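Local atomic coordinates of GGDEF family protein (Vibrio cholerae, PDB entry 5GZS), a protein that probably makes cyclic di-GMP as a membrane-bound diguanylate cyclase, and binds arginine in the first of two solute-binding-like domains of its periplasmic part. Residues Gln192-Leu195 / Arg196-Gln200; Val325-Asn328 / Val329-Val333; Tyr361-Gln364 / Glu365-Val368. All coordinates share one frame; numbering follows the deposited sequence.

Interaction 1 of 3, residues Gln192-Leu195 / Arg196-Gln200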
loop_
_atom_site.group_PDB
_atom_site.type_symbol
_atom_site.label_atom_id
_atom_site.label_comp_id
_atom_site.label_asym_id
_atom_site.label_seq_id
_atom_site.Cartn_x
_atom_site.Cartn_y
_atom_site.Cartn_z
ATOM N N GLN A 192 -23.694 -12.332 -21.763
ATOM C CA GLN A 192 -22.867 -11.696 -20.754
ATOM C C GLN A 192 -23.547 -11.743 -19.387
ATOM O O GLN A 192 -22.915 -12.129 -18.411
ATOM C CB GLN A 192 -22.540 -10.258 -21.142
ATOM C CG GLN A 192 -21.478 -10.150 -22.241
ATOM C CD GLN A 192 -20.134 -10.772 -21.819
ATOM O OE1 GLN A 192 -19.601 -10.477 -20.747
ATOM N NE2 GLN A 192 -19.592 -11.640 -22.667
ATOM N N ARG A 193 -24.823 -11.394 -19.301
ATOM C CA ARG A 193 -25.491 -11.433 -18.004
ATOM C C ARG A 193 -25.563 -12.866 -17.457
ATOM O O ARG A 193 -25.502 -13.125 -16.243
ATOM C CB ARG A 193 -26.888 -10.839 -18.105
ATOM C CG ARG A 193 -27.680 -11.026 -16.839
ATOM C CD ARG A 193 -28.866 -10.094 -16.746
ATOM N NE ARG A 193 -29.713 -10.539 -15.656
ATOM C CZ ARG A 193 -30.943 -10.103 -15.416
ATOM N NH1 ARG A 193 -31.475 -9.176 -16.197
ATOM N NH2 ARG A 193 -31.643 -10.598 -14.388
ATOM N N LEU A 194 -25.657 -13.805 -18.380
ATOM C CA LEU A 194 -25.713 -15.203 -18.029
ATOM C C LEU A 194 -24.367 -15.729 -17.513
ATOM O O LEU A 194 -24.324 -16.593 -16.611
ATOM C CB LEU A 194 -26.169 -15.999 -19.237
ATOM C CG LEU A 194 -26.073 -17.512 -19.119
ATOM C CD1 LEU A 194 -26.923 -18.013 -17.970
ATOM C CD2 LEU A 194 -26.490 -18.148 -20.441
ATOM N N LEU A 195 -23.276 -15.218 -18.079
ATOM C CA LEU A 195 -21.940 -15.679 -17.704
ATOM C C LEU A 195 -21.524 -15.094 -16.362
ATOM O O LEU A 195 -20.842 -15.752 -15.565
ATOM C CB LEU A 195 -20.910 -15.310 -18.779
ATOM C CG LEU A 195 -21.013 -16.113 -20.074
ATOM C CD1 LEU A 195 -20.077 -15.555 -21.147
ATOM C CD2 LEU A 195 -20.679 -17.554 -19.765
ATOM N N ARG A 196 -21.942 -13.860 -16.116
ATOM C CA ARG A 196 -21.656 -13.209 -14.858
ATOM C C ARG A 196 -22.290 -13.974 -13.732
ATOM O O ARG A 196 -21.639 -14.346 -12.763
ATOM C CB ARG A 196 -22.192 -11.779 -14.818
ATOM C CG ARG A 196 -21.491 -10.772 -15.645
ATOM C CD ARG A 196 -21.922 -9.392 -15.156
ATOM N NE ARG A 196 -23.376 -9.236 -15.174
ATOM C CZ ARG A 196 -24.051 -8.681 -16.180
ATOM N NH1 ARG A 196 -23.395 -8.234 -17.251
ATOM N NH2 ARG A 196 -25.377 -8.571 -16.114
ATOM N N GLU A 197 -23.589 -14.184 -13.839
ATOM C CA GLU A 197 -24.299 -14.673 -12.693
ATOM C C GLU A 197 -24.183 -16.172 -12.549
ATOM O O GLU A 197 -24.007 -16.661 -11.425
ATOM C CB GLU A 197 -25.755 -14.268 -12.757
ATOM C CG GLU A 197 -25.976 -12.822 -13.024
ATOM C CD GLU A 197 -27.415 -12.526 -13.260
ATOM O OE1 GLU A 197 -28.227 -13.452 -13.066
ATOM O OE2 GLU A 197 -27.730 -11.389 -13.657
ATOM N N SER A 198 -24.259 -16.932 -13.635
ATOM C CA SER A 198 -24.370 -18.380 -13.404
ATOM C C SER A 198 -23.044 -18.936 -12.929
ATOM O O SER A 198 -23.021 -19.772 -12.052
ATOM C CB SER A 198 -24.891 -19.137 -14.648
ATOM O OG SER A 198 -23.962 -19.187 -15.713
ATOM N N ILE A 199 -21.939 -18.427 -13.471
ATOM C CA ILE A 199 -20.629 -18.880 -13.050
ATOM C C ILE A 199 -20.327 -18.471 -11.611
ATOM O O ILE A 199 -19.771 -19.257 -10.834
ATOM C CB ILE A 199 -19.516 -18.332 -13.952
ATOM C CG1 ILE A 199 -19.773 -18.718 -15.393
ATOM C CG2 ILE A 199 -18.173 -18.862 -13.500
ATOM C CD1 ILE A 199 -20.147 -20.184 -15.568
ATOM N N GLN A 200 -20.681 -17.234 -11.265
ATOM C CA GLN A 200 -20.487 -16.762 -9.884
ATOM C C GLN A 200 -21.264 -17.646 -8.909
ATOM O O GLN A 200 -20.729 -18.118 -7.909
ATOM C CB GLN A 200 -20.930 -15.315 -9.755
ATOM C CG GLN A 200 -21.095 -14.840 -8.355
ATOM C CD GLN A 200 -19.941 -13.999 -7.908
ATOM O OE1 GLN A 200 -18.796 -14.456 -7.853
ATOM N NE2 GLN A 200 -20.226 -12.729 -7.621
#
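Gln192, Arg193 and Leu194 are tied to Arg196, Glu197 and Ser198 by successive i to i+4 backbone hydrogen bonds, the carbonyl O of each earlier residue accepting from the amide N four places on, as in any alpha-helix. On the outer surface the same spacing pairs Arg193 with Glu197. The arginine chain is extended, its CG anti to the backbone N (chi1 172°), which carries NE along the helix to within 2.9 Å of Glu197 OE2, a salt bridge. The N-H meets the syn side of this oxygen, but the bond is bent to 137° and lies out of both the carboxylate and guanidinium planes. Arg196 folds back toward the preceding turn, its chain bent at chi3, and sets one guanidinium face over Arg193 CA, with NH2 3.4 Å from Arg193 CB. The two guanidinium planes are only 21° apart, yet Arg193 NE and Arg196 NH2 remain 4.8 Å from each other, and Glu197 probably offsets some of the positive charge. Ser198 is small enough to turn OG back onto its own helix: OG donates to Leu194 O at 2.8 Å. Because Ser198 N uses the same acceptor from the opposite face of the carbonyl plane, two donors grip one oxygen, and the hydroxyl is satisfied without leaving the helix. Leu195 and Ile199, one turn apart, supply the apolar side. Leu195 and Ser198 rest on Val19 of helix 15-28 and Ile199 on Val15 and Val16, so the long helix 189-218 lies against helix 15-28 of the arginine-binding domain; Gln192 NE2 bonds to Ala186 O at the end of helix 176-186 and to Thr74 O of strand 69-75.

Interaction 2 of 3, residues Val325-Asn328 / Val329-Val333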
loop_
_atom_site.group_PDB
_atom_site.type_symbol
_atom_site.label_atom_id
_atom_site.label_comp_id
_atom_site.label_asym_id
_atom_site.label_seq_id
_atom_site.Cartn_x
_atom_site.Cartn_y
_atom_site.Cartn_z
ATOM N N VAL A 325 3.103 22.484 10.210
ATOM C CA VAL A 325 4.241 22.621 11.102
ATOM C C VAL A 325 4.852 21.247 11.306
ATOM O O VAL A 325 6.069 21.105 11.413
ATOM C CB VAL A 325 3.839 23.245 12.451
ATOM C CG1 VAL A 325 4.979 23.156 13.450
ATOM C CG2 VAL A 325 3.410 24.684 12.244
ATOM N N TYR A 326 3.989 20.231 11.323
ATOM C CA TYR A 326 4.412 18.854 11.560
ATOM C C TYR A 326 3.980 17.934 10.437
ATOM O O TYR A 326 2.847 18.008 9.970
ATOM C CB TYR A 326 3.845 18.325 12.874
ATOM C CG TYR A 326 3.938 19.266 14.039
ATOM C CD1 TYR A 326 5.160 19.538 14.637
ATOM C CD2 TYR A 326 2.793 19.856 14.574
ATOM C CE1 TYR A 326 5.250 20.387 15.724
ATOM C CE2 TYR A 326 2.873 20.702 15.666
ATOM C CZ TYR A 326 4.107 20.964 16.232
ATOM O OH TYR A 326 4.199 21.806 17.305
ATOM N N SER A 327 4.867 17.038 10.034
ATOM C CA SER A 327 4.577 16.185 8.899
ATOM C C SER A 327 4.344 14.744 9.333
ATOM O O SER A 327 3.696 13.981 8.605
ATOM C CB SER A 327 5.698 16.272 7.876
ATOM O OG SER A 327 6.849 15.596 8.334
ATOM N N ASN A 328 4.847 14.372 10.516
ATOM C CA ASN A 328 4.388 13.129 11.162
ATOM C C ASN A 328 4.379 13.144 12.707
ATOM O O ASN A 328 5.043 13.946 13.338
ATOM C CB ASN A 328 5.208 11.942 10.649
ATOM C CG ASN A 328 6.585 11.906 11.217
ATOM O OD1 ASN A 328 6.776 11.472 12.353
ATOM N ND2 ASN A 328 7.572 12.359 10.435
ATOM N N VAL A 329 3.636 12.218 13.304
ATOM C CA VAL A 329 3.216 12.338 14.697
ATOM C C VAL A 329 4.362 12.293 15.719
ATOM O O VAL A 329 4.216 12.783 16.843
ATOM C CB VAL A 329 2.141 11.248 15.041
ATOM C CG1 VAL A 329 2.686 9.828 14.908
ATOM C CG2 VAL A 329 1.549 11.483 16.423
ATOM N N SER A 330 5.514 11.758 15.329
ATOM C CA SER A 330 6.711 11.811 16.182
ATOM C C SER A 330 7.166 13.235 16.503
ATOM O O SER A 330 7.882 13.472 17.481
ATOM C CB SER A 330 7.872 11.070 15.529
ATOM O OG SER A 330 7.845 9.705 15.877
ATOM N N GLU A 331 6.756 14.182 15.672
ATOM C CA GLU A 331 7.125 15.569 15.891
ATOM C C GLU A 331 6.123 16.283 16.816
ATOM O O GLU A 331 6.156 17.515 16.912
ATOM C CB GLU A 331 7.246 16.286 14.542
ATOM C CG GLU A 331 8.361 15.721 13.660
ATOM C CD GLU A 331 8.214 16.105 12.205
ATOM O OE1 GLU A 331 9.064 15.707 11.374
ATOM O OE2 GLU A 331 7.241 16.812 11.883
ATOM N N LEU A 332 5.249 15.521 17.495
ATOM C CA LEU A 332 4.286 16.103 18.452
ATOM C C LEU A 332 4.741 15.987 19.905
ATOM O O LEU A 332 3.933 16.016 20.840
ATOM C CB LEU A 332 2.907 15.462 18.308
ATOM C CG LEU A 332 1.976 16.436 17.587
ATOM C CD1 LEU A 332 2.692 17.041 16.398
ATOM C CD2 LEU A 332 0.738 15.783 17.132
ATOM N N VAL A 333 6.057 15.901 20.059
ATOM C CA VAL A 333 6.725 15.587 21.309
ATOM C C VAL A 333 6.359 16.545 22.435
ATOM O O VAL A 333 6.487 16.219 23.624
ATOM C CB VAL A 333 8.249 15.593 21.071
ATOM C CG1 VAL A 333 8.748 17.008 20.765
ATOM C CG2 VAL A 333 8.973 15.007 22.234
#
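Tyr326 and Leu332 meet at about a right angle, the leucine laying CD1 over one face of the aromatic ring. CD1 stands 3.6 Å from the ring centroid and 22° off the normal, a CH-pi contact displaced toward CD2. Val325 CG1 sits over the centre of the opposite face, so the flat ring is held between two branched aliphatic chains. Glu331 slides past the tyrosine in the reverse direction, with its carboxylate turned 53° from the ring. Its CG lies anti to the carbonyl carbon (chi1 -64°) and the chain beyond is extended, which returns the carboxylate to the backbone of Ser327. There OE2 accepts from Ser327 N at 3.0 Å, on its syn side though tilted out of the carboxylate plane. An acidic residue suits this place because its carboxylate can accept a backbone N-H of the loop. Asn328 crosses Glu331 at about a right angle and makes an Asx turn, OD1 accepting from Ser330 N at 3.2 Å, while Asn328 O takes Glu331 N at 2.9 Å, an i to i+3 bond. Asparagine thus leads into the short 3-10 turn at 329-330 with both its side chain and its own carbonyl. Two polar ends turn to the second subunit: Ser330 OG bonds to Ile163 O there, and Asn328 ND2 weakly to its Asp159. Beneath the turn, Val329 and Leu332 pack on Leu315 of strand 312-318, Val329 also on Phe408, and Tyr326 lies against Tyr378 and Ile405 of strands 378-382 and 399-410.

Interaction 3 of 3, residues Tyr361-Gln364 / Glu365-Val368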
loop_
_atom_site.group_PDB
_atom_site.type_symbol
_atom_site.label_atom_id
_atom_site.label_comp_id
_atom_site.label_asym_id
_atom_site.label_seq_id
_atom_site.Cartn_x
_atom_site.Cartn_y
_atom_site.Cartn_z
ATOM N N TYR A 361 -9.073 10.766 28.881
ATOM C CA TYR A 361 -10.446 11.143 29.107
ATOM C C TYR A 361 -11.301 9.906 29.174
ATOM O O TYR A 361 -10.864 8.799 28.830
ATOM C CB TYR A 361 -10.955 12.072 28.010
ATOM C CG TYR A 361 -10.313 13.418 28.039
ATOM C CD1 TYR A 361 -9.100 13.642 27.395
ATOM C CD2 TYR A 361 -10.898 14.465 28.730
ATOM C CE1 TYR A 361 -8.491 14.887 27.426
ATOM C CE2 TYR A 361 -10.299 15.720 28.768
ATOM C CZ TYR A 361 -9.095 15.922 28.110
ATOM O OH TYR A 361 -8.501 17.153 28.142
ATOM N N ALA A 362 -12.533 10.123 29.610
ATOM C CA ALA A 362 -13.473 9.049 29.853
ATOM C C ALA A 362 -14.228 8.706 28.585
ATOM O O ALA A 362 -14.714 7.589 28.420
ATOM C CB ALA A 362 -14.443 9.453 30.968
ATOM N N SER A 363 -14.316 9.673 27.679
ATOM C CA SER A 363 -15.138 9.508 26.488
ATOM C C SER A 363 -14.664 10.348 25.314
ATOM O O SER A 363 -13.863 11.270 25.472
ATOM C CB SER A 363 -16.591 9.861 26.803
ATOM O OG SER A 363 -16.678 11.203 27.258
ATOM N N GLN A 364 -15.200 10.012 24.145
ATOM C CA GLN A 364 -14.968 10.753 22.923
ATOM C C GLN A 364 -15.504 12.171 23.094
ATOM O O GLN A 364 -14.779 13.160 22.868
ATOM C CB GLN A 364 -15.639 10.044 21.752
ATOM C CG GLN A 364 -14.938 10.262 20.416
ATOM C CD GLN A 364 -15.907 10.277 19.245
ATOM O OE1 GLN A 364 -16.998 10.855 19.320
ATOM N NE2 GLN A 364 -15.530 9.603 18.170
ATOM N N GLU A 365 -16.771 12.253 23.489
ATOM C CA GLU A 365 -17.446 13.507 23.851
ATOM C C GLU A 365 -16.597 14.484 24.656
ATOM O O GLU A 365 -16.479 15.678 24.332
ATOM C CB GLU A 365 -18.701 13.183 24.657
ATOM C CG GLU A 365 -20.019 13.338 23.895
ATOM C CD GLU A 365 -20.494 14.784 23.875
ATOM O OE1 GLU A 365 -20.525 15.419 24.951
ATOM O OE2 GLU A 365 -20.836 15.297 22.789
ATOM N N GLU A 366 -16.026 13.960 25.730
ATOM C CA GLU A 366 -15.172 14.729 26.633
ATOM C C GLU A 366 -13.833 15.041 25.961
ATOM O O GLU A 366 -13.289 16.139 26.118
ATOM C CB GLU A 366 -14.981 13.938 27.926
ATOM C CG GLU A 366 -14.364 14.660 29.097
ATOM C CD GLU A 366 -14.051 13.674 30.201
ATOM O OE1 GLU A 366 -14.377 12.481 30.022
ATOM O OE2 GLU A 366 -13.489 14.072 31.236
ATOM N N LYS A 367 -13.325 14.061 25.204
ATOM C CA LYS A 367 -12.095 14.206 24.428
ATOM C C LYS A 367 -12.249 15.369 23.453
ATOM O O LYS A 367 -11.462 16.314 23.462
ATOM C CB LYS A 367 -11.761 12.901 23.682
ATOM C CG LYS A 367 -10.524 12.970 22.766
ATOM C CD LYS A 367 -9.937 11.586 22.428
ATOM C CE LYS A 367 -10.885 10.749 21.582
ATOM N NZ LYS A 367 -10.373 9.358 21.339
ATOM N N VAL A 368 -13.290 15.308 22.632
ATOM C CA VAL A 368 -13.586 16.402 21.724
ATOM C C VAL A 368 -13.721 17.755 22.433
ATOM O O VAL A 368 -13.053 18.731 22.061
ATOM C CB VAL A 368 -14.875 16.149 20.949
ATOM C CG1 VAL A 368 -15.219 17.387 20.126
ATOM C CG2 VAL A 368 -14.755 14.890 20.078
#
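Glu365 brings its CB to 3.8 Å from Ser363 OG, while its carboxylate leads away from the preceding loop; a charged residue is well suited to this exposed first turn. Glu366, next in line, does most of the polar work. Its backbone N donates to Ser363 OG at 3.2 Å, and its side chain runs back the other way: CG is anti to the backbone N (chi1 -168°) and the chain is extended beyond it, which carries OE1 back to accept from Ala362 N at 3.0 Å. That N-H comes from above the carboxylate plane, 48° out of it. On the way Glu366 CG passes 3.5 Å from Tyr361 CD2, and CD lies at the edge of the ring, in its plane, with the carboxylate turned 82° from the ring. Ser363 is therefore the N-cap of helix 364-372. Its short side chain reaches the N-H three residues on, while the glutamate satisfies the N-H just before the cap; a negative charge here would also probably be favoured by the helix dipole. This cap opens the helix of a beta-alpha-beta crossover, in which strand 359-361 leads through the helix to strand 378-382, parallel to it in the same sheet. Lys367 begins the regular pattern, its N bonding to Ser363 O at 2.9 Å. Its CA sits over one face of the Tyr361 ring, offset toward the rim, and the ring's hydroxyl is held elsewhere by Glu375 OE1. The lysine's aliphatic length packs on Ile379 and Leu381 of the sheet and lets NZ reach Val380 O in a weak bond. Val368 N follows with a nearly straight bond to Gln364 O, over which its CG2 branch also folds.

Interaction 1 belongs to the arginine-binding domain, whereas interactions 2 and 3 lie against one sheet of the second domain and share strand 378-382; interaction 2 also reaches edge strand 399-410, and interaction 3 follows edge strand 359-361. Interaction 1 is mid-helix, pairing an exposed salt bridge with a buried apolar side; interaction 2 opens a 3-10 turn and interaction 3 a helix, and in both a glutamate three residues past Asn328 or Ser363 accepts the backbone N-H just before that residue. Interaction 2 mixes a buried tyrosine between aliphatic chains with an intersubunit face, while interaction 3 is more exposed and meets no other chain. Though distant within one chain, 192-200 and 325-333 meet between subunits, Gln192 on Val333.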